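Local coordinates for protein peptidase S15/CocE/NonD (Thaumarchaeota archaeon SCGC AB-539-E09, PDB 4PF1) that acts as a serine aminopeptidase of the alpha/beta hydrolase fold, probably cleaving residues from the amino-terminal end of peptides, at residues R98-Y103 with K146-S151; D139-L144 with P176-V181. All coordinates share one frame; numbering follows the deposited sequence.

Interaction 1 of 2, residues R98-Y103 with K146-S151; sequences RYIIVY and KNIPES
Apolar contact across the two segments rests on one methyl group, CD1 of Ile-100, which meets the turn at 148-151. Its closest partner is a branch methyl of Ile-148, with Ile-100 CD1 and Ile-148 CG2 3.7 Å apart and the two side chains set obliquely to each other. With Ile-100 CG1 anti to the carbonyl carbon (chi1 -74°) and the chain then extended, CD1 is carried out from the strand. Ile-148 CG2, by contrast, lies anti to its own backbone N, and this is the branch that receives the methyl.

The same CD1 also touches polar backbone and the first side-chain carbons of the last two residues of the turn. It lies 3.8 Å from Ser-151 N, 4.0 Å from Glu-150 CB and 4.0 Å from Ser-151 CB, so the methyl rests against both residues and the peptide that links them.

The turn is closed by its own hydrogen bonds. Residues 148 to 151 form a type I beta turn whose backbone bond, from Ser-151 N to Ile-148 O, is long and weak at 3.5 Å. The serine hydroxyl donates to the same oxygen, with OG of Ser-151 3.0 Å from O of Ile-148 and the C=O...O angle 154°. Two donors from one residue therefore converge on a single carbonyl, which ties the serine side chain back across the turn.

Around the contact, Ile-51 and Ile-53 of strand 46-54 also touch Ile-100, while its backbone pairs with Pro-61 and Val-63 of strand 60-67. The arrangement is that of an alpha/beta hydrolase sheet: the turn leaving helix 133-147 packs on the start of strand 100-105 just before the chain enters strand 154-160.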
loop_
_atom_site.group_PDB
_atom_site.type_symbol
_atom_site.label_atom_id
_atom_site.label_comp_id
_atom_site.label_asym_id
_atom_site.label_seq_id
_atom_site.Cartn_x
_atom_site.Cartn_y
_atom_site.Cartn_z
ATOM N N ARG A 98 -36.163 1.994 7.860
ATOM C CA ARG A 98 -36.557 2.457 9.197
ATOM C C ARG A 98 -37.288 1.359 10.006
ATOM O O ARG A 98 -38.257 1.637 10.719
ATOM C CB ARG A 98 -37.372 3.766 9.132
ATOM C CG ARG A 98 -36.603 4.905 8.458
ATOM C CD ARG A 98 -37.436 6.159 8.302
ATOM N NE ARG A 98 -37.590 6.872 9.569
ATOM C CZ ARG A 98 -38.760 7.252 10.075
ATOM N NH1 ARG A 98 -38.810 7.896 11.233
ATOM N NH2 ARG A 98 -39.888 6.999 9.421
ATOM N N TYR A 99 -36.767 0.117 9.932
ATOM C CA TYR A 99 -37.235 -1.018 10.738
ATOM C C TYR A 99 -36.743 -0.835 12.160
ATOM O O TYR A 99 -35.760 -0.117 12.379
ATOM C CB TYR A 99 -36.634 -2.343 10.197
ATOM C CG TYR A 99 -37.345 -3.018 9.041
ATOM C CD1 TYR A 99 -37.992 -2.271 8.059
ATOM C CD2 TYR A 99 -37.265 -4.395 8.861
ATOM C CE1 TYR A 99 -38.605 -2.885 6.968
ATOM C CE2 TYR A 99 -37.860 -5.018 7.767
ATOM C CZ TYR A 99 -38.532 -4.260 6.824
ATOM O OH TYR A 99 -39.149 -4.874 5.763
ATOM N N ILE A 100 -37.346 -1.542 13.118
ATOM C CA ILE A 100 -36.809 -1.578 14.470
ATOM C C ILE A 100 -35.762 -2.699 14.459
ATOM O O ILE A 100 -36.066 -3.812 14.023
ATOM C CB ILE A 100 -37.922 -1.769 15.544
ATOM C CG1 ILE A 100 -38.729 -0.464 15.733
ATOM C CG2 ILE A 100 -37.330 -2.244 16.880
ATOM C CD1 ILE A 100 -40.189 -0.662 16.167
ATOM N N ILE A 101 -34.512 -2.380 14.823
ATOM C CA ILE A 101 -33.431 -3.367 14.807
ATOM C C ILE A 101 -33.147 -3.821 16.239
ATOM O O ILE A 101 -32.861 -2.995 17.112
ATOM C CB ILE A 101 -32.168 -2.826 14.083
ATOM C CG1 ILE A 101 -32.518 -2.389 12.634
ATOM C CG2 ILE A 101 -31.041 -3.878 14.087
ATOM C CD1 ILE A 101 -31.742 -1.244 12.117
ATOM N N VAL A 102 -33.270 -5.139 16.484
ATOM C CA VAL A 102 -33.103 -5.713 17.817
ATOM C C VAL A 102 -31.986 -6.765 17.832
ATOM O O VAL A 102 -32.008 -7.708 17.037
ATOM C CB VAL A 102 -34.442 -6.309 18.352
ATOM C CG1 VAL A 102 -34.255 -6.949 19.719
ATOM C CG2 VAL A 102 -35.541 -5.252 18.407
ATOM N N TYR A 103 -31.037 -6.615 18.772
ATOM C CA TYR A 103 -29.955 -7.573 19.004
ATOM C C TYR A 103 -30.031 -8.063 20.428
ATOM O O TYR A 103 -30.116 -7.254 21.358
ATOM C CB TYR A 103 -28.578 -6.959 18.704
ATOM C CG TYR A 103 -28.167 -7.109 17.259
ATOM C CD1 TYR A 103 -28.771 -6.351 16.258
ATOM C CD2 TYR A 103 -27.192 -8.029 16.883
ATOM C CE1 TYR A 103 -28.425 -6.514 14.919
ATOM C CE2 TYR A 103 -26.818 -8.181 15.550
ATOM C CZ TYR A 103 -27.442 -7.426 14.571
ATOM O OH TYR A 103 -27.103 -7.585 13.254
ATOM N N LYS A 146 -45.481 -6.737 22.354
ATOM C CA LYS A 146 -46.362 -6.230 23.412
ATOM C C LYS A 146 -45.833 -4.944 24.056
ATOM O O LYS A 146 -46.632 -4.163 24.573
ATOM C CB LYS A 146 -46.556 -7.291 24.512
ATOM C CG LYS A 146 -47.610 -8.346 24.200
ATOM C CD LYS A 146 -47.614 -9.434 25.270
ATOM C CE LYS A 146 -48.822 -10.336 25.189
ATOM N NZ LYS A 146 -48.671 -11.378 24.141
ATOM N N ASN A 147 -44.499 -4.733 24.066
ATOM C CA ASN A 147 -43.916 -3.588 24.774
ATOM C C ASN A 147 -43.287 -2.516 23.871
ATOM O O ASN A 147 -42.902 -1.460 24.381
ATOM C CB ASN A 147 -42.903 -4.065 25.809
ATOM C CG ASN A 147 -43.544 -4.875 26.903
ATOM O OD1 ASN A 147 -44.024 -4.338 27.903
ATOM N ND2 ASN A 147 -43.637 -6.182 26.699
ATOM N N ILE A 148 -43.203 -2.755 22.547
ATOM C CA ILE A 148 -42.687 -1.737 21.624
ATOM C C ILE A 148 -43.879 -1.192 20.819
ATOM O O ILE A 148 -44.390 -1.884 19.933
ATOM C CB ILE A 148 -41.514 -2.248 20.727
ATOM C CG1 ILE A 148 -40.363 -2.895 21.563
ATOM C CG2 ILE A 148 -40.992 -1.143 19.796
ATOM C CD1 ILE A 148 -39.711 -2.005 22.726
ATOM N N PRO A 149 -44.381 0.019 21.170
ATOM C CA PRO A 149 -45.592 0.536 20.502
ATOM C C PRO A 149 -45.380 1.010 19.062
ATOM O O PRO A 149 -46.354 1.114 18.312
ATOM C CB PRO A 149 -46.015 1.701 21.397
ATOM C CG PRO A 149 -44.765 2.151 22.056
ATOM C CD PRO A 149 -43.923 0.929 22.243
ATOM N N GLU A 150 -44.126 1.301 18.677
ATOM C CA GLU A 150 -43.789 1.783 17.332
ATOM C C GLU A 150 -43.841 0.651 16.288
ATOM O O GLU A 150 -43.774 0.927 15.089
ATOM C CB GLU A 150 -42.395 2.444 17.321
ATOM C CG GLU A 150 -42.292 3.719 18.150
ATOM C CD GLU A 150 -42.090 3.523 19.643
ATOM O OE1 GLU A 150 -41.619 2.436 20.051
ATOM O OE2 GLU A 150 -42.407 4.461 20.408
ATOM N N SER A 151 -43.963 -0.611 16.737
ATOM C CA SER A 151 -43.983 -1.758 15.831
ATOM C C SER A 151 -45.388 -2.055 15.283
ATOM O O SER A 151 -46.387 -1.660 15.885
ATOM C CB SER A 151 -43.411 -2.998 16.515
ATOM O OG SER A 151 -44.316 -3.594 17.429
#

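Interaction 2 of 2, residues D139-L144 with P176-V181; sequences DTIDWL and PALKAV
Ile-141 makes the whole of the contact from the helical side, touching Ala-177 and Leu-178 through two separate branches. The backbones come closest at Ile-141 and Ala-177, whose CA atoms are 7.2 Å apart. Two i to i+4 bonds span this isoleucine: Asp-139 O accepts from Trp-143 N at 3.3 Å, and Thr-140 O accepts from Leu-144 N at 3.0 Å.

At Ile-141 the branch methyl CG2 meets CB of Ala-177 at 3.7 Å, methyl against methyl. The other branch runs on past it: CG1 is anti to the carbonyl carbon (chi1 -65°) and chi2 is extended, which carries CD1 to within 4.2 Å of CB of Leu-178. The two larger side chains approach at a slant, and it is the base of the leucine that is met.

The next residue, Asp-142, is held by charge and hydrogen bonding: OD1 pairs with Lys-146 and accepts from NE2 of His-175, whose ND1 bonds to the backbone N of Ala-177. The imidazole thus bridges helix and loop alongside the apolar contact. After it, Trp-143 packs on strand 32-40. On the strand side, Lys-179 NZ donates to Pro-176 O at 3.0 Å, with a C=O...N angle of 158°, fastening the approach to the strand.

Helix 133-147 therefore lies over the sheet with Ile-141 turned inward, where it also touches Val-155 of strand 154-160. Strand 178-184 runs parallel between 154-160 and 287-292.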
loop_
_atom_site.group_PDB
_atom_site.type_symbol
_atom_site.label_atom_id
_atom_site.label_comp_id
_atom_site.label_asym_id
_atom_site.label_seq_id
_atom_site.Cartn_x
_atom_site.Cartn_y
_atom_site.Cartn_z
ATOM N N ASP A 139 -40.473 -16.231 23.793
ATOM C CA ASP A 139 -40.651 -15.327 24.935
ATOM C C ASP A 139 -40.121 -13.920 24.613
ATOM O O ASP A 139 -40.676 -12.934 25.102
ATOM C CB ASP A 139 -39.970 -15.897 26.192
ATOM C CG ASP A 139 -40.459 -17.283 26.595
ATOM O OD1 ASP A 139 -41.596 -17.650 26.215
ATOM O OD2 ASP A 139 -39.699 -18.003 27.278
ATOM N N THR A 140 -39.078 -13.832 23.759
ATOM C CA THR A 140 -38.490 -12.564 23.315
ATOM C C THR A 140 -39.448 -11.839 22.348
ATOM O O THR A 140 -39.721 -10.655 22.550
ATOM C CB THR A 140 -37.101 -12.802 22.680
ATOM O OG1 THR A 140 -36.217 -13.299 23.683
ATOM C CG2 THR A 140 -36.508 -11.537 22.055
ATOM N N ILE A 141 -39.961 -12.551 21.311
ATOM C CA ILE A 141 -40.871 -11.969 20.311
ATOM C C ILE A 141 -42.173 -11.493 20.988
ATOM O O ILE A 141 -42.659 -10.405 20.669
ATOM C CB ILE A 141 -41.152 -12.944 19.122
ATOM C CG1 ILE A 141 -39.859 -13.225 18.315
ATOM C CG2 ILE A 141 -42.257 -12.393 18.200
ATOM C CD1 ILE A 141 -39.979 -14.342 17.241
ATOM N N ASP A 142 -42.704 -12.290 21.940
ATOM C CA ASP A 142 -43.930 -11.972 22.681
ATOM C C ASP A 142 -43.786 -10.672 23.466
ATOM O O ASP A 142 -44.697 -9.846 23.440
ATOM C CB ASP A 142 -44.320 -13.118 23.621
ATOM C CG ASP A 142 -45.781 -13.083 24.024
ATOM O OD1 ASP A 142 -46.646 -13.341 23.149
ATOM O OD2 ASP A 142 -46.062 -12.792 25.205
ATOM N N TRP A 143 -42.635 -10.481 24.145
ATOM C CA TRP A 143 -42.359 -9.255 24.892
ATOM C C TRP A 143 -42.219 -8.058 23.940
ATOM O O TRP A 143 -42.779 -7.000 24.214
ATOM C CB TRP A 143 -41.088 -9.403 25.743
ATOM C CG TRP A 143 -40.878 -8.273 26.713
ATOM C CD1 TRP A 143 -41.239 -8.245 28.027
ATOM C CD2 TRP A 143 -40.284 -6.996 26.431
ATOM N NE1 TRP A 143 -40.900 -7.034 28.586
ATOM C CE2 TRP A 143 -40.323 -6.244 27.625
ATOM C CE3 TRP A 143 -39.733 -6.407 25.278
ATOM C CZ2 TRP A 143 -39.814 -4.941 27.707
ATOM C CZ3 TRP A 143 -39.245 -5.111 25.356
ATOM C CH2 TRP A 143 -39.292 -4.391 26.556
ATOM N N LEU A 144 -41.451 -8.224 22.841
ATOM C CA LEU A 144 -41.177 -7.164 21.865
ATOM C C LEU A 144 -42.457 -6.580 21.247
ATOM O O LEU A 144 -42.638 -5.365 21.294
ATOM C CB LEU A 144 -40.237 -7.662 20.751
ATOM C CG LEU A 144 -38.759 -7.851 21.128
ATOM C CD1 LEU A 144 -38.032 -8.666 20.074
ATOM C CD2 LEU A 144 -38.059 -6.513 21.345
ATOM N N PRO A 176 -46.527 -16.509 16.451
ATOM C CA PRO A 176 -47.347 -16.046 15.309
ATOM C C PRO A 176 -46.899 -14.712 14.693
ATOM O O PRO A 176 -47.230 -14.447 13.536
ATOM C CB PRO A 176 -48.755 -15.927 15.906
ATOM C CG PRO A 176 -48.562 -15.930 17.387
ATOM C CD PRO A 176 -47.367 -16.780 17.632
ATOM N N ALA A 177 -46.134 -13.886 15.446
ATOM C CA ALA A 177 -45.633 -12.599 14.955
ATOM C C ALA A 177 -44.424 -12.762 14.001
ATOM O O ALA A 177 -44.124 -11.833 13.251
ATOM C CB ALA A 177 -45.264 -11.698 16.120
ATOM N N LEU A 178 -43.736 -13.935 14.024
ATOM C CA LEU A 178 -42.608 -14.197 13.118
ATOM C C LEU A 178 -43.152 -14.447 11.703
ATOM O O LEU A 178 -43.890 -15.417 11.482
ATOM C CB LEU A 178 -41.736 -15.372 13.606
ATOM C CG LEU A 178 -40.481 -15.659 12.758
ATOM C CD1 LEU A 178 -39.369 -14.656 13.051
ATOM C CD2 LEU A 178 -39.991 -17.069 12.976
ATOM N N LYS A 179 -42.809 -13.546 10.758
ATOM C CA LYS A 179 -43.344 -13.556 9.398
ATOM C C LYS A 179 -42.355 -14.050 8.338
ATOM O O LYS A 179 -42.797 -14.436 7.259
ATOM C CB LYS A 179 -43.858 -12.151 9.009
ATOM C CG LYS A 179 -44.918 -11.567 9.963
ATOM C CD LYS A 179 -46.208 -12.414 10.038
ATOM C CE LYS A 179 -47.111 -11.961 11.161
ATOM N NZ LYS A 179 -48.310 -12.826 11.293
ATOM N N ALA A 180 -41.030 -14.006 8.614
ATOM C CA ALA A 180 -39.991 -14.441 7.662
ATOM C C ALA A 180 -38.636 -14.613 8.342
ATOM O O ALA A 180 -38.402 -14.028 9.398
ATOM C CB ALA A 180 -39.863 -13.429 6.524
ATOM N N VAL A 181 -37.729 -15.396 7.719
ATOM C CA VAL A 181 -36.358 -15.593 8.214
ATOM C C VAL A 181 -35.348 -15.506 7.055
ATOM O O VAL A 181 -35.644 -15.936 5.937
ATOM C CB VAL A 181 -36.150 -16.904 9.033
ATOM C CG1 VAL A 181 -36.770 -16.807 10.425
ATOM C CG2 VAL A 181 -36.657 -18.131 8.282
#

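In the fold
Interaction 2 packs the body of helix 133-147 on the mixed sheet, and interaction 1 packs the turn that follows the helix on the same sheet, with centres about 11 Å apart. Interaction 2 is the more interior: all three touching residues are buried, and the helix body supplies the isoleucine. In interaction 1 the roles are reversed, since the isoleucine belongs to the strand and half of the four touching residues are partly exposed, as suits a turn at the helix end. Each is apolar across its segments, but interaction 1 includes backbone atoms whereas interaction 2 involves side-chain carbons alone. They join through packing of Val-102 CG2 on Leu-144 CD2 and of Ile-148 CD1 on Trp-143 CZ3, both at 4.1 Å.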